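Local coordinates for protein gluconate kinase (Lactobacillus acidophilus, PDB 3LL3) that probably transfers a phosphate from ATP to a sugar or sugar acid, as a carbohydrate kinase of the FGGY family, at residues 7-12 and 72-77; 136-141 and 194-199; 330-335 and 360-365. All blocks are in the same frame, centred on the assembly; numbering follows the deposited sequence.

Interaction 1 (7-12 and 72-77); sequences IGMDVG and AAISWS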
ATOM      1  N   ILE A   7     -24.840  13.244  39.727  1.00 25.39           N
ATOM      2  CA  ILE A   7     -23.529  13.254  39.096  1.00 26.60           C
ATOM      3  C   ILE A   7     -23.325  11.960  38.324  1.00 27.61           C
ATOM      4  O   ILE A   7     -23.585  10.868  38.837  1.00 27.57           O
ATOM      5  CB  ILE A   7     -22.403  13.432  40.113  1.00 26.24           C
ATOM      6  CG1 ILE A   7     -22.523  14.786  40.807  1.00 28.79           C
ATOM      7  CG2 ILE A   7     -21.060  13.321  39.454  1.00 25.30           C
ATOM      8  CD1 ILE A   7     -21.506  14.961  41.930  1.00 29.54           C
ATOM      9  N   GLY A   8     -22.895  12.088  37.074  1.00 27.80           N
ATOM     10  CA  GLY A   8     -22.519  10.932  36.287  1.00 27.21           C
ATOM     11  C   GLY A   8     -21.017  10.933  36.141  1.00 27.52           C
ATOM     12  O   GLY A   8     -20.429  11.952  35.779  1.00 30.62           O
HETATM   13  N   MSE A   9     -20.395   9.801  36.448  1.00 28.13           N
HETATM   14  CA  MSE A   9     -18.950   9.674  36.418  1.00 28.43           C
HETATM   15  C   MSE A   9     -18.558   8.751  35.289  1.00 29.10           C
HETATM   16  O   MSE A   9     -19.246   7.774  35.026  1.00 29.51           O
HETATM   17  CB  MSE A   9     -18.456   9.066  37.728  1.00 27.05           C
HETATM   18  CG  MSE A   9     -18.843   9.871  38.966  1.00 31.92           C
HETATM   19 SE   MSE A   9     -17.815  11.529  39.059  1.00 43.49          SE
HETATM   20  CE  MSE A   9     -16.026  10.807  39.435  1.00 32.57           C
ATOM     21  N   ASP A  10     -17.435   9.045  34.647  1.00 28.34           N
ATOM     22  CA  ASP A  10     -16.937   8.237  33.555  1.00 29.88           C
ATOM     23  C   ASP A  10     -15.474   7.904  33.827  1.00 31.91           C
ATOM     24  O   ASP A  10     -14.592   8.738  33.632  1.00 31.14           O
ATOM     25  CB  ASP A  10     -17.055   9.028  32.266  1.00 35.40           C
ATOM     26  CG  ASP A  10     -16.552   8.266  31.060  1.00 41.25           C
ATOM     27  OD1 ASP A  10     -16.989   7.106  30.860  1.00 42.38           O
ATOM     28  OD2 ASP A  10     -15.740   8.846  30.297  1.00 47.37           O
ATOM     29  N   VAL A  11     -15.217   6.684  34.286  1.00 28.98           N
ATOM     30  CA  VAL A  11     -13.891   6.313  34.732  1.00 29.92           C
ATOM     31  C   VAL A  11     -13.125   5.687  33.578  1.00 31.51           C
ATOM     32  O   VAL A  11     -13.151   4.465  33.370  1.00 30.44           O
ATOM     33  CB  VAL A  11     -13.947   5.363  35.972  1.00 30.09           C
ATOM     34  CG1 VAL A  11     -12.566   5.179  36.568  1.00 27.68           C
ATOM     35  CG2 VAL A  11     -14.903   5.927  37.022  1.00 28.50           C
ATOM     36  N   GLY A  12     -12.450   6.536  32.810  1.00 32.00           N
ATOM     37  CA  GLY A  12     -11.746   6.071  31.633  1.00 31.47           C
ATOM     38  C   GLY A  12     -10.298   5.764  31.909  1.00 31.24           C
ATOM     39  O   GLY A  12      -9.803   5.993  33.008  1.00 34.64           O
ATOM     40  N   ALA A  72     -28.482  13.847  44.818  1.00 29.62           N
ATOM     41  CA  ALA A  72     -29.378  12.722  45.060  1.00 27.89           C
ATOM     42  C   ALA A  72     -28.721  11.380  44.741  1.00 29.46           C
ATOM     43  O   ALA A  72     -29.017  10.366  45.370  1.00 31.08           O
ATOM     44  CB  ALA A  72     -30.671  12.894  44.272  1.00 28.90           C
ATOM     45  N   ALA A  73     -27.814  11.367  43.769  1.00 27.69           N
ATOM     46  CA  ALA A  73     -27.201  10.113  43.377  1.00 26.44           C
ATOM     47  C   ALA A  73     -25.923  10.353  42.588  1.00 27.55           C
ATOM     48  O   ALA A  73     -25.784  11.379  41.925  1.00 26.78           O
ATOM     49  CB  ALA A  73     -28.188   9.284  42.579  1.00 27.59           C
ATOM     50  N   ILE A  74     -24.981   9.418  42.696  1.00 24.16           N
ATOM     51  CA  ILE A  74     -23.779   9.421  41.877  1.00 24.31           C
ATOM     52  C   ILE A  74     -23.747   8.089  41.123  1.00 26.04           C
ATOM     53  O   ILE A  74     -23.743   7.020  41.738  1.00 25.95           O
ATOM     54  CB  ILE A  74     -22.520   9.563  42.729  1.00 25.04           C
ATOM     55  CG1 ILE A  74     -22.587  10.843  43.561  1.00 25.74           C
ATOM     56  CG2 ILE A  74     -21.269   9.566  41.873  1.00 23.53           C
ATOM     57  CD1 ILE A  74     -21.485  10.911  44.609  1.00 28.90           C
ATOM     58  N   SER A  75     -23.746   8.163  39.793  1.00 26.25           N
ATOM     59  CA  SER A  75     -23.784   6.973  38.958  1.00 23.58           C
ATOM     60  C   SER A  75     -22.497   6.839  38.141  1.00 27.11           C
ATOM     61  O   SER A  75     -21.767   7.820  37.932  1.00 24.96           O
ATOM     62  CB  SER A  75     -25.011   7.023  38.045  1.00 23.82           C
ATOM     63  OG  SER A  75     -25.205   5.783  37.384  1.00 24.98           O
ATOM     64  N   TRP A  76     -22.236   5.626  37.653  1.00 25.31           N
ATOM     65  CA  TRP A  76     -20.905   5.285  37.161  1.00 26.40           C
ATOM     66  C   TRP A  76     -20.904   4.666  35.775  1.00 27.72           C
ATOM     67  O   TRP A  76     -21.690   3.762  35.490  1.00 28.35           O
ATOM     68  CB  TRP A  76     -20.200   4.356  38.165  1.00 25.92           C
ATOM     69  CG  TRP A  76     -20.131   4.959  39.518  1.00 24.07           C
ATOM     70  CD1 TRP A  76     -21.073   4.875  40.503  1.00 26.31           C
ATOM     71  CD2 TRP A  76     -19.072   5.767  40.040  1.00 24.31           C
ATOM     72  NE1 TRP A  76     -20.662   5.585  41.612  1.00 26.59           N
ATOM     73  CE2 TRP A  76     -19.431   6.133  41.352  1.00 25.51           C
ATOM     74  CE3 TRP A  76     -17.844   6.206  39.528  1.00 26.99           C
ATOM     75  CZ2 TRP A  76     -18.615   6.925  42.153  1.00 23.88           C
ATOM     76  CZ3 TRP A  76     -17.036   6.993  40.324  1.00 25.98           C
ATOM     77  CH2 TRP A  76     -17.430   7.350  41.623  1.00 25.33           C
ATOM     78  N   SER A  77     -20.037   5.197  34.915  1.00 27.06           N
ATOM     79  CA  SER A  77     -19.677   4.584  33.648  1.00 26.21           C
ATOM     80  C   SER A  77     -18.178   4.298  33.755  1.00 30.48           C
ATOM     81  O   SER A  77     -17.434   5.091  34.340  1.00 31.97           O
ATOM     82  CB  SER A  77     -19.960   5.537  32.492  1.00 27.79           C
ATOM     83  OG  SER A  77     -19.466   5.009  31.278  1.00 31.35           O
TER
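Strands 4-11 and 70-78 are parallel neighbours in the central sheet of the actin-like N-terminal domain, pairing I7 with I74, G8 with S75, M9 with W76 and D10 with S77. Five backbone hydrogen bonds zip them, from I7 N to A73 O at one end to V11 N to S77 O (2.7 Å) at the other. On the face carrying M9 and W76, selenomethionine M9 bends at chi2 and chi3 (-72° and -69°) and lies alongside the indole. Its CG sits over the six-membered ring, 3.9 Å from the centroid, a CH-pi contact, while SE approaches obliquely as a Met-aromatic contact. I74 CG2 shares that ring face and packs 3.8 Å from M9 CG; V11 CG2 meets the ring edge at W76 CE3 (3.9 Å). Helices 49-65 and 157-166 close over these large apolar groups. The other face is built from small and polar residues: G8, S75, whose OG is hydrogen-bonded to A434 O of helix 429-441, and S77, whose OG gives D10 OD1 a weak hydrogen bond of 3.3 Å. Held by a salt bridge from K17 at OD2 and only weakly by S77 at OD1, the D10 carboxylate is probably limited in its rotation, about 6 Å from bound ATP.

Interaction 2 (136-141 and 194-199); sequences KLLWLK and LDILKI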
ATOM      1  N   LYS A 136      -5.802 -12.725  31.633  1.00 26.13           N
ATOM      2  CA  LYS A 136      -4.857 -12.109  32.553  1.00 29.29           C
ATOM      3  C   LYS A 136      -4.700 -12.940  33.829  1.00 29.37           C
ATOM      4  O   LYS A 136      -3.602 -13.025  34.377  1.00 29.64           O
ATOM      5  CB  LYS A 136      -5.301 -10.688  32.904  1.00 27.01           C
ATOM      6  CG  LYS A 136      -5.265  -9.737  31.698  1.00 30.12           C
ATOM      7  CD  LYS A 136      -5.809  -8.361  32.053  1.00 27.23           C
ATOM      8  CE  LYS A 136      -5.853  -7.433  30.835  1.00 33.41           C
ATOM      9  NZ  LYS A 136      -6.823  -6.327  31.102  1.00 31.24           N
ATOM     10  N   LEU A 137      -5.801 -13.524  34.306  1.00 27.23           N
ATOM     11  CA  LEU A 137      -5.790 -14.349  35.513  1.00 28.34           C
ATOM     12  C   LEU A 137      -5.019 -15.647  35.273  1.00 31.04           C
ATOM     13  O   LEU A 137      -4.239 -16.075  36.118  1.00 32.95           O
ATOM     14  CB  LEU A 137      -7.215 -14.678  35.963  1.00 28.17           C
ATOM     15  CG  LEU A 137      -8.012 -13.533  36.571  1.00 30.30           C
ATOM     16  CD1 LEU A 137      -9.491 -13.904  36.663  1.00 28.53           C
ATOM     17  CD2 LEU A 137      -7.440 -13.177  37.949  1.00 29.51           C
ATOM     18  N   LEU A 138      -5.246 -16.254  34.109  1.00 29.84           N
ATOM     19  CA  LEU A 138      -4.508 -17.427  33.691  1.00 31.80           C
ATOM     20  C   LEU A 138      -3.008 -17.135  33.615  1.00 35.32           C
ATOM     21  O   LEU A 138      -2.187 -17.953  34.056  1.00 29.56           O
ATOM     22  CB  LEU A 138      -5.018 -17.907  32.339  1.00 30.52           C
ATOM     23  CG  LEU A 138      -6.392 -18.567  32.353  1.00 30.90           C
ATOM     24  CD1 LEU A 138      -6.825 -18.878  30.942  1.00 29.52           C
ATOM     25  CD2 LEU A 138      -6.341 -19.843  33.186  1.00 34.42           C
ATOM     26  N   TRP A 139      -2.653 -15.978  33.057  1.00 32.19           N
ATOM     27  CA  TRP A 139      -1.251 -15.570  32.994  1.00 32.26           C
ATOM     28  C   TRP A 139      -0.679 -15.367  34.396  1.00 35.11           C
ATOM     29  O   TRP A 139       0.416 -15.839  34.704  1.00 36.13           O
ATOM     30  CB  TRP A 139      -1.086 -14.282  32.196  1.00 32.96           C
ATOM     31  CG  TRP A 139       0.361 -13.900  32.007  1.00 35.92           C
ATOM     32  CD1 TRP A 139       1.229 -14.401  31.073  1.00 38.52           C
ATOM     33  CD2 TRP A 139       1.103 -12.936  32.764  1.00 36.59           C
ATOM     34  NE1 TRP A 139       2.465 -13.806  31.209  1.00 38.96           N
ATOM     35  CE2 TRP A 139       2.411 -12.901  32.234  1.00 38.39           C
ATOM     36  CE3 TRP A 139       0.784 -12.087  33.825  1.00 36.27           C
ATOM     37  CZ2 TRP A 139       3.400 -12.060  32.742  1.00 39.88           C
ATOM     38  CZ3 TRP A 139       1.772 -11.255  34.333  1.00 41.39           C
ATOM     39  CH2 TRP A 139       3.063 -11.248  33.790  1.00 42.15           C
ATOM     40  N   LEU A 140      -1.416 -14.656  35.243  1.00 31.59           N
ATOM     41  CA  LEU A 140      -0.965 -14.412  36.615  1.00 34.50           C
ATOM     42  C   LEU A 140      -0.751 -15.717  37.387  1.00 37.25           C
ATOM     43  O   LEU A 140       0.240 -15.877  38.104  1.00 37.49           O
ATOM     44  CB  LEU A 140      -1.960 -13.529  37.362  1.00 33.17           C
ATOM     45  CG  LEU A 140      -2.001 -12.053  36.941  1.00 33.94           C
ATOM     46  CD1 LEU A 140      -3.250 -11.369  37.458  1.00 30.39           C
ATOM     47  CD2 LEU A 140      -0.760 -11.331  37.432  1.00 34.26           C
ATOM     48  N   LYS A 141      -1.685 -16.648  37.227  1.00 35.54           N
ATOM     49  CA  LYS A 141      -1.625 -17.950  37.898  1.00 35.94           C
ATOM     50  C   LYS A 141      -0.399 -18.776  37.485  1.00 40.17           C
ATOM     51  O   LYS A 141       0.098 -19.592  38.260  1.00 37.72           O
ATOM     52  CB  LYS A 141      -2.919 -18.719  37.603  1.00 36.96           C
ATOM     53  CG  LYS A 141      -2.929 -20.216  37.955  1.00 39.67           C
ATOM     54  CD  LYS A 141      -4.367 -20.744  37.880  1.00 36.95           C
ATOM     55  CE  LYS A 141      -4.435 -22.095  37.194  1.00 41.03           C
ATOM     56  NZ  LYS A 141      -3.543 -22.141  36.010  1.00 41.14           N
ATOM     57  N   LEU A 194     -14.341 -21.157  36.105  1.00 28.87           N
ATOM     58  CA  LEU A 194     -13.846 -20.904  37.454  1.00 30.35           C
ATOM     59  C   LEU A 194     -12.928 -22.054  37.899  1.00 30.82           C
ATOM     60  O   LEU A 194     -11.873 -21.833  38.499  1.00 29.53           O
ATOM     61  CB  LEU A 194     -15.006 -20.770  38.445  1.00 28.93           C
ATOM     62  CG  LEU A 194     -15.891 -19.524  38.401  1.00 30.87           C
ATOM     63  CD1 LEU A 194     -17.058 -19.686  39.361  1.00 30.51           C
ATOM     64  CD2 LEU A 194     -15.081 -18.283  38.727  1.00 29.49           C
ATOM     65  N   ASP A 195     -13.330 -23.279  37.588  1.00 28.73           N
ATOM     66  CA  ASP A 195     -12.532 -24.443  37.991  1.00 30.59           C
ATOM     67  C   ASP A 195     -11.158 -24.458  37.321  1.00 31.84           C
ATOM     68  O   ASP A 195     -10.148 -24.749  37.966  1.00 31.01           O
ATOM     69  CB  ASP A 195     -13.308 -25.731  37.758  1.00 29.59           C
ATOM     70  CG  ASP A 195     -14.449 -25.901  38.759  1.00 33.30           C
ATOM     71  OD1 ASP A 195     -14.453 -25.194  39.792  1.00 33.30           O
ATOM     72  OD2 ASP A 195     -15.355 -26.716  38.513  1.00 33.13           O
ATOM     73  N   ILE A 196     -11.118 -24.090  36.043  1.00 31.92           N
ATOM     74  CA  ILE A 196      -9.862 -23.990  35.299  1.00 30.74           C
ATOM     75  C   ILE A 196      -8.980 -22.863  35.860  1.00 33.08           C
ATOM     76  O   ILE A 196      -7.755 -22.992  35.938  1.00 34.33           O
ATOM     77  CB  ILE A 196     -10.119 -23.769  33.796  1.00 31.75           C
ATOM     78  CG1 ILE A 196     -10.783 -25.009  33.188  1.00 33.83           C
ATOM     79  CG2 ILE A 196      -8.816 -23.462  33.066  1.00 30.39           C
ATOM     80  CD1 ILE A 196     -11.474 -24.741  31.868  1.00 35.21           C
ATOM     81  N   LEU A 197      -9.623 -21.772  36.266  1.00 30.55           N
ATOM     82  CA  LEU A 197      -8.945 -20.621  36.859  1.00 32.00           C
ATOM     83  C   LEU A 197      -8.441 -20.897  38.269  1.00 33.16           C
ATOM     84  O   LEU A 197      -7.494 -20.255  38.732  1.00 33.56           O
ATOM     85  CB  LEU A 197      -9.909 -19.438  36.914  1.00 32.03           C
ATOM     86  CG  LEU A 197      -9.852 -18.366  35.831  1.00 31.47           C
ATOM     87  CD1 LEU A 197      -8.962 -18.775  34.730  1.00 33.41           C
ATOM     88  CD2 LEU A 197     -11.253 -18.045  35.334  1.00 31.17           C
ATOM     89  N   LYS A 198      -9.092 -21.841  38.947  1.00 30.45           N
ATOM     90  CA  LYS A 198      -8.827 -22.108  40.354  1.00 35.88           C
ATOM     91  C   LYS A 198      -9.225 -20.891  41.185  1.00 36.24           C
ATOM     92  O   LYS A 198      -8.561 -20.505  42.165  1.00 33.12           O
ATOM     93  CB  LYS A 198      -7.371 -22.522  40.547  1.00 37.72           C
ATOM     94  CG  LYS A 198      -7.036 -23.774  39.721  1.00 34.96           C
ATOM     95  CD  LYS A 198      -5.549 -24.030  39.677  1.00 42.99           C
ATOM     96  CE  LYS A 198      -5.221 -25.291  38.886  1.00 42.49           C
ATOM     97  NZ  LYS A 198      -3.774 -25.564  39.018  1.00 48.74           N
ATOM     98  N   ILE A 199     -10.333 -20.292  40.756  1.00 34.06           N
ATOM     99  CA  ILE A 199     -10.928 -19.151  41.434  1.00 35.00           C
ATOM    100  C   ILE A 199     -12.279 -19.599  41.974  1.00 34.94           C
ATOM    101  O   ILE A 199     -12.998 -20.359  41.314  1.00 33.67           O
ATOM    102  CB  ILE A 199     -11.149 -17.983  40.441  1.00 35.16           C
ATOM    103  CG1 ILE A 199      -9.806 -17.438  39.946  1.00 36.64           C
ATOM    104  CG2 ILE A 199     -11.997 -16.890  41.051  1.00 34.18           C
ATOM    105  CD1 ILE A 199      -8.839 -17.106  41.051  1.00 36.97           C
TER
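L138 and L197 make the apolar part of this helix-to-helix contact, crossing at about a right angle. L138 CD2 presses on L197 CD1 at 3.2 Å, tighter than normal van der Waals contact, and L197 has unusual torsions (chi1 -98°, chi2 9°), so the fine detail of this pair is doubtful although the packing itself is plain. I196 CG2 adds a looser touch, 4.4 Å from L138 CD2. Branched aliphatic residues suit this seam, since they can fill it without needing polar partners.

The second kind of contact is made by the aliphatic shaft of K141. With CG anti to the backbone N (chi1 167°), the chain reaches across to the end of helix 191-197, where its methylenes pack on carbonyl oxygens: CD comes 3.3 Å from L197 O and CE 3.7 Å from I196 O. K141 NZ makes no hydrogen bond across the contact, and the negative end of the helix dipole may at most mildly favour its charge. That helix ends in a Schellman motif: K198, with positive phi, is the C-prime residue, and I199 N returns to L194 O.

The third kind is between two lysines, which also cross at about a right angle. K141 CE abuts K198 CD at 3.3 Å, again tight, while the ammonium groups are 4.6 Å apart, NZ to NZ. The like charges probably repel, a cost that solvent would lessen at this surface site; K198 is exposed.

Around the pair, L138 also packs on I107 of helix 105-114, and K141 on F148 of helix 145-150. L137 and I199, one from each segment, both touch W154 of strand 153-155, so that helix 133-143 and the end of helix 191-197 share this strand as a common neighbour.

Interaction 3 (330-335 and 360-365); sequences GSRNLI and TRMHQK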
ATOM      1  N   GLY A 330     -14.318   7.206  -4.042  1.00 26.24           N
ATOM      2  CA  GLY A 330     -13.744   5.925  -4.403  1.00 25.25           C
ATOM      3  C   GLY A 330     -12.256   6.051  -4.666  1.00 24.63           C
ATOM      4  O   GLY A 330     -11.574   5.048  -4.861  1.00 25.38           O
ATOM      5  N   SER A 331     -11.763   7.287  -4.680  1.00 22.80           N
ATOM      6  CA  SER A 331     -10.340   7.586  -4.857  1.00 25.99           C
ATOM      7  C   SER A 331      -9.708   6.897  -6.078  1.00 27.69           C
ATOM      8  O   SER A 331      -8.546   6.472  -6.034  1.00 26.70           O
ATOM      9  CB  SER A 331      -9.547   7.225  -3.592  1.00 24.49           C
ATOM     10  OG  SER A 331     -10.073   7.855  -2.425  1.00 26.36           O
ATOM     11  N   ARG A 332     -10.475   6.786  -7.153  1.00 25.02           N
ATOM     12  CA  ARG A 332     -10.029   6.085  -8.357  1.00 27.44           C
ATOM     13  C   ARG A 332      -9.576   4.666  -8.041  1.00 29.07           C
ATOM     14  O   ARG A 332      -8.587   4.169  -8.597  1.00 27.36           O
ATOM     15  CB  ARG A 332      -8.908   6.861  -9.046  1.00 28.03           C
ATOM     16  CG  ARG A 332      -9.259   8.317  -9.328  1.00 29.14           C
ATOM     17  CD  ARG A 332      -8.190   8.972 -10.192  1.00 30.60           C
ATOM     18  NE  ARG A 332      -8.358  10.416 -10.209  1.00 31.83           N
ATOM     19  CZ  ARG A 332      -9.104  11.057 -11.102  1.00 37.43           C
ATOM     20  NH1 ARG A 332      -9.729  10.368 -12.058  1.00 38.35           N
ATOM     21  NH2 ARG A 332      -9.219  12.376 -11.049  1.00 39.04           N
ATOM     22  N   ASN A 333     -10.308   4.017  -7.141  1.00 27.18           N
ATOM     23  CA  ASN A 333     -10.071   2.628  -6.822  1.00 26.94           C
ATOM     24  C   ASN A 333      -8.819   2.389  -5.996  1.00 28.03           C
ATOM     25  O   ASN A 333      -8.329   1.264  -5.928  1.00 30.83           O
ATOM     26  CB  ASN A 333     -10.012   1.787  -8.099  1.00 31.17           C
ATOM     27  CG  ASN A 333     -11.382   1.407  -8.607  1.00 38.92           C
ATOM     28  OD1 ASN A 333     -12.401   1.621  -7.930  1.00 35.31           O
ATOM     29  ND2 ASN A 333     -11.421   0.836  -9.808  1.00 39.95           N
ATOM     30  N   LEU A 334      -8.294   3.426  -5.364  1.00 26.34           N
ATOM     31  CA  LEU A 334      -7.178   3.211  -4.464  1.00 25.33           C
ATOM     32  C   LEU A 334      -7.704   2.632  -3.141  1.00 26.06           C
ATOM     33  O   LEU A 334      -8.624   3.178  -2.549  1.00 23.77           O
ATOM     34  CB  LEU A 334      -6.409   4.511  -4.246  1.00 24.32           C
ATOM     35  CG  LEU A 334      -5.241   4.421  -3.261  1.00 26.18           C
ATOM     36  CD1 LEU A 334      -4.201   3.401  -3.749  1.00 25.25           C
ATOM     37  CD2 LEU A 334      -4.625   5.787  -3.059  1.00 23.46           C
ATOM     38  N   ILE A 335      -7.127   1.519  -2.693  1.00 24.24           N
ATOM     39  CA  ILE A 335      -7.500   0.910  -1.421  1.00 22.83           C
ATOM     40  C   ILE A 335      -6.488   1.230  -0.312  1.00 24.85           C
ATOM     41  O   ILE A 335      -5.272   1.090  -0.504  1.00 22.19           O
ATOM     42  CB  ILE A 335      -7.623  -0.618  -1.536  1.00 24.16           C
ATOM     43  CG1 ILE A 335      -8.807  -0.990  -2.430  1.00 24.99           C
ATOM     44  CG2 ILE A 335      -7.762  -1.255  -0.128  1.00 22.45           C
ATOM     45  CD1 ILE A 335     -10.111  -0.325  -2.022  1.00 24.18           C
ATOM     46  N   THR A 360      -1.294   4.256  -9.139  1.00 27.48           N
ATOM     47  CA  THR A 360      -1.009   4.507 -10.532  1.00 30.07           C
ATOM     48  C   THR A 360      -0.632   5.973 -10.547  1.00 31.19           C
ATOM     49  O   THR A 360      -0.826   6.661  -9.554  1.00 31.72           O
ATOM     50  CB  THR A 360      -2.282   4.268 -11.345  1.00 34.33           C
ATOM     51  OG1 THR A 360      -1.966   3.619 -12.571  1.00 41.20           O
ATOM     52  CG2 THR A 360      -2.994   5.562 -11.621  1.00 29.61           C
ATOM     53  N   ARG A 361      -0.104   6.478 -11.654  1.00 33.30           N
ATOM     54  CA  ARG A 361       0.299   7.877 -11.702  1.00 33.67           C
ATOM     55  C   ARG A 361      -0.919   8.822 -11.669  1.00 33.48           C
ATOM     56  O   ARG A 361      -0.776  10.018 -11.479  1.00 34.17           O
ATOM     57  CB  ARG A 361       1.228   8.131 -12.915  1.00 38.34           C
ATOM     58  CG  ARG A 361       2.597   7.394 -12.788  1.00 36.56           C
ATOM     59  CD  ARG A 361       3.342   7.192 -14.129  1.00 41.94           C
ATOM     60  NE  ARG A 361       3.380   8.398 -14.948  1.00 41.24           N
ATOM     61  CZ  ARG A 361       2.947   8.470 -16.201  1.00 46.76           C
ATOM     62  NH1 ARG A 361       2.459   7.386 -16.799  1.00 48.20           N
ATOM     63  NH2 ARG A 361       3.020   9.622 -16.864  1.00 48.16           N
HETATM   64  N   MSE A 362      -2.118   8.272 -11.838  1.00 34.50           N
HETATM   65  CA  MSE A 362      -3.362   9.038 -11.647  1.00 36.05           C
HETATM   66  C   MSE A 362      -3.633   9.366 -10.173  1.00 34.50           C
HETATM   67  O   MSE A 362      -4.393  10.280  -9.867  1.00 36.14           O
HETATM   68  CB  MSE A 362      -4.578   8.274 -12.189  1.00 36.41           C
HETATM   69  CG  MSE A 362      -4.556   8.035 -13.680  1.00 44.37           C
HETATM   70 SE   MSE A 362      -4.595   9.735 -14.633  1.00 75.16          SE
HETATM   71  CE  MSE A 362      -6.427  10.286 -14.186  1.00 50.85           C
ATOM     72  N   HIS A 363      -3.035   8.607  -9.262  1.00 31.30           N
ATOM     73  CA  HIS A 363      -3.248   8.845  -7.835  1.00 29.26           C
ATOM     74  C   HIS A 363      -2.287   9.872  -7.277  1.00 30.99           C
ATOM     75  O   HIS A 363      -1.117   9.572  -7.026  1.00 32.80           O
ATOM     76  CB  HIS A 363      -3.157   7.547  -7.045  1.00 28.88           C
ATOM     77  CG  HIS A 363      -4.171   6.532  -7.461  1.00 29.43           C
ATOM     78  ND1 HIS A 363      -3.878   5.510  -8.336  1.00 27.58           N
ATOM     79  CD2 HIS A 363      -5.482   6.402  -7.147  1.00 27.62           C
ATOM     80  CE1 HIS A 363      -4.964   4.787  -8.539  1.00 30.33           C
ATOM     81  NE2 HIS A 363      -5.953   5.305  -7.829  1.00 28.47           N
ATOM     82  N   GLN A 364      -2.797  11.083  -7.066  1.00 28.89           N
ATOM     83  CA  GLN A 364      -2.003  12.164  -6.508  1.00 30.15           C
ATOM     84  C   GLN A 364      -2.357  12.333  -5.031  1.00 28.59           C
ATOM     85  O   GLN A 364      -3.047  11.487  -4.477  1.00 27.38           O
ATOM     86  CB  GLN A 364      -2.236  13.443  -7.313  1.00 32.07           C
ATOM     87  CG  GLN A 364      -1.777  13.308  -8.764  1.00 32.35           C
ATOM     88  CD  GLN A 364      -2.270  14.443  -9.638  1.00 41.65           C
ATOM     89  OE1 GLN A 364      -1.967  15.607  -9.388  1.00 41.54           O
ATOM     90  NE2 GLN A 364      -3.039  14.106 -10.671  1.00 42.02           N
ATOM     91  N   LYS A 365      -1.902  13.407  -4.392  1.00 27.36           N
ATOM     92  CA  LYS A 365      -2.171  13.578  -2.963  1.00 26.18           C
ATOM     93  C   LYS A 365      -3.658  13.462  -2.589  1.00 27.26           C
ATOM     94  O   LYS A 365      -3.996  12.820  -1.602  1.00 26.90           O
ATOM     95  CB  LYS A 365      -1.592  14.887  -2.428  1.00 30.78           C
ATOM     96  CG  LYS A 365      -1.627  14.994  -0.887  1.00 34.11           C
ATOM     97  CD  LYS A 365      -0.322  14.505  -0.275  1.00 35.55           C
ATOM     98  CE  LYS A 365       0.774  15.540  -0.556  1.00 38.51           C
ATOM     99  NZ  LYS A 365       2.069  15.200   0.084  1.00 37.17           N
TER
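A loop-to-loop contact centred on H363 joins the turn before strand 335-337 to the type I beta turn T360-H363 ahead of helix 365-388, in the C-terminal domain at the face met by the second subunit. With chi1 at -60°, the imidazole points into the facing loop, where H363 NE2 donates to R332 O (3.0 Å, 154° at the hydrogen). The acceptor lies near the ring plane, but the donor stands well above the carbonyl plane. S331 O sits at the same ring edge, 3.3 Å from H363 CD2, and L334 CB packs obliquely on H363 CD2 at 3.6 Å. Positive phi at S331, R332 and N333 curls this loop tightly. On the solvent-exposed side, selenomethionine M362 lays its CE over one guanidinium face of R332, 3.9 Å from NH1, while R332 NE forms a salt bridge with E367. H363 O accepts a bond from W305 NE1 of the second subunit. Replacing H363 with an alanine would probably leave R332 O without its donor and open a gap beside L334. Histidine thus suits the spot by combining a flat, buried ring with an N-H that reaches a main-chain oxygen, though not along a lone pair, while long R332 and M362 pack where solvent has access.

Along the chain the three contacts follow one another, each closing before the next opens. Interactions 1 and 2 both lie in the N-terminal domain, their centres 31 Å apart and their nearest atoms about 13 Å apart: the first is buried in the central sheet, the second joins two helices at the surface. Interaction 3 belongs to the C-terminal domain, 47 Å from interaction 1 and 50 Å from interaction 2 between centres, and lies across the chain's centre from interaction 1. Together they sample the actin-like, two-domain build of an FGGY kinase: a sheet core whose end comes near the nucleotide, peripheral helix packing, and a loop junction at the dimer interface.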